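AAC3-I (Uncultured bacterium, PDB 5HMN) probably acetylates aminoglycoside antibiotics with acetyl-coenzyme A as a GNAT-fold N-acetyltransferase, thereby conferring resistance. Local coordinates at residues R47-S51 and D52-A56. Numbering follows the deposited sequence.
Sequences RLLES and DYFIA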
loop_
_atom_site.group_PDB
_atom_site.type_symbol
_atom_site.label_atom_id
_atom_site.label_comp_id
_atom_site.label_asym_id
_atom_site.label_seq_id
_atom_site.Cartn_x
_atom_site.Cartn_y
_atom_site.Cartn_z
ATOM N N ARG C 47 7.526 11.514 13.371
ATOM C CA ARG C 47 7.141 10.172 13.804
ATOM C C ARG C 47 6.949 9.245 12.607
ATOM O O ARG C 47 7.186 8.039 12.694
ATOM C CB ARG C 47 5.870 10.223 14.646
ATOM C CG ARG C 47 6.096 10.721 16.061
ATOM C CD ARG C 47 4.880 10.466 16.928
ATOM N NE ARG C 47 3.682 11.086 16.376
ATOM C CZ ARG C 47 3.337 12.349 16.601
ATOM N NH1 ARG C 47 4.109 13.118 17.359
ATOM N NH2 ARG C 47 2.229 12.847 16.072
ATOM N N LEU C 48 6.534 9.818 11.486
ATOM C CA LEU C 48 6.387 9.048 10.256
ATOM C C LEU C 48 7.751 8.592 9.740
ATOM O O LEU C 48 7.904 7.466 9.265
ATOM C CB LEU C 48 5.661 9.874 9.192
ATOM C CG LEU C 48 5.428 9.193 7.840
ATOM C CD1 LEU C 48 4.598 7.923 8.004
ATOM C CD2 LEU C 48 4.758 10.151 6.868
ATOM N N LEU C 49 8.745 9.468 9.855
ATOM C CA LEU C 49 10.096 9.173 9.389
ATOM C C LEU C 49 10.827 8.150 10.262
ATOM O O LEU C 49 11.731 7.454 9.795
ATOM C CB LEU C 49 10.913 10.466 9.310
ATOM C CG LEU C 49 10.578 11.360 8.112
ATOM C CD1 LEU C 49 11.287 12.701 8.225
ATOM C CD2 LEU C 49 10.957 10.668 6.812
ATOM N N GLU C 50 10.439 8.053 11.527
ATOM C CA GLU C 50 11.066 7.081 12.418
ATOM C C GLU C 50 10.208 5.829 12.583
ATOM O O GLU C 50 10.465 5.003 13.452
ATOM C CB GLU C 50 11.349 7.714 13.774
ATOM C CG GLU C 50 10.119 8.264 14.454
ATOM C CD GLU C 50 10.461 9.094 15.670
ATOM O OE1 GLU C 50 11.661 9.191 16.006
ATOM O OE2 GLU C 50 9.534 9.659 16.290
ATOM N N SER C 51 9.198 5.689 11.735
ATOM C CA SER C 51 8.371 4.488 11.743
ATOM C C SER C 51 9.099 3.341 11.054
ATOM O O SER C 51 10.063 3.556 10.315
ATOM C CB SER C 51 7.027 4.750 11.064
ATOM O OG SER C 51 7.194 5.042 9.687
ATOM N N ASP C 52 8.621 2.124 11.297
ATOM C CA ASP C 52 9.248 0.911 10.784
ATOM C C ASP C 52 9.070 0.711 9.281
ATOM O O ASP C 52 9.888 0.050 8.636
ATOM C CB ASP C 52 8.681 -0.314 11.508
ATOM C CG ASP C 52 8.895 -0.258 13.004
ATOM O OD1 ASP C 52 10.052 -0.419 13.442
ATOM O OD2 ASP C 52 7.906 -0.059 13.742
ATOM N N TYR C 53 7.998 1.267 8.730
ATOM C CA TYR C 53 7.574 0.900 7.385
ATOM C C TYR C 53 7.691 2.014 6.343
ATOM O O TYR C 53 7.683 1.744 5.141
ATOM C CB TYR C 53 6.129 0.395 7.427
ATOM C CG TYR C 53 5.133 1.413 7.938
ATOM C CD1 TYR C 53 4.449 2.245 7.062
ATOM C CD2 TYR C 53 4.873 1.537 9.296
ATOM C CE1 TYR C 53 3.538 3.174 7.524
ATOM C CE2 TYR C 53 3.963 2.463 9.768
ATOM C CZ TYR C 53 3.299 3.278 8.876
ATOM O OH TYR C 53 2.393 4.199 9.343
ATOM N N PHE C 54 7.796 3.263 6.790
ATOM C CA PHE C 54 7.854 4.376 5.839
ATOM C C PHE C 54 9.275 4.626 5.344
ATOM O O PHE C 54 10.225 4.620 6.125
ATOM C CB PHE C 54 7.287 5.656 6.463
ATOM C CG PHE C 54 7.228 6.819 5.505
ATOM C CD1 PHE C 54 6.323 6.824 4.458
ATOM C CD2 PHE C 54 8.084 7.904 5.649
ATOM C CE1 PHE C 54 6.260 7.889 3.571
ATOM C CE2 PHE C 54 8.029 8.973 4.769
ATOM C CZ PHE C 54 7.115 8.966 3.726
ATOM N N ILE C 55 9.408 4.839 4.035
ATOM C CA ILE C 55 10.701 5.120 3.418
ATOM C C ILE C 55 10.615 6.360 2.528
ATOM O O ILE C 55 9.782 6.435 1.623
ATOM C CB ILE C 55 11.204 3.928 2.572
ATOM C CG1 ILE C 55 11.379 2.681 3.444
ATOM C CG2 ILE C 55 12.511 4.279 1.872
ATOM C CD1 ILE C 55 11.786 1.442 2.673
ATOM N N ALA C 56 11.478 7.333 2.791
ATOM C CA ALA C 56 11.529 8.546 1.982
ATOM C C ALA C 56 12.928 8.756 1.426
ATOM O O ALA C 56 13.890 8.854 2.182
ATOM C CB ALA C 56 11.096 9.753 2.800
HETATM O O HOH W 1 11.617 6.782 7.343
HETATM O O HOH W 2 11.485 3.018 7.893
#
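L48 and F54 pack together where helix 42-49 of the GNAT fold ends and a short turn carries the chain into strand 54-61 of the mixed sheet. This is the tight part of the contact. With F54 CG anti to the backbone N (chi1 -176°), the ring turns back toward the end of the helix and lays one face against L48, whose CG sits 3.9 Å from the ring centroid in a CH-pi contact. L49 comes from another direction: its CD2 lies in the plane of the ring, at the edge, 4.0 Å from F54 CE2, and also reaches A56 CB. Y72 meets the F54 ring edge-to-face, tying this small apolar cluster to the neighbouring strand 64-75.

The solvent side is looser and wetter. E50 and D52 are exposed and point away from the packed part, with E50 OE1 in a salt bridge to R46. Two waters donate to F54 O, one also to L49 O at the helix end and the other also to S51 O in the turn. At Y53 the turn meets the second subunit, ring stacked on the Y53 ring of that chain.

Between the two sides stands S51. Its OG donates to L48 O over 2.6 Å, tilted 25° from the plane of the L48 carbonyl. The same OG accepts a weak bond from F54 N at 3.5 Å.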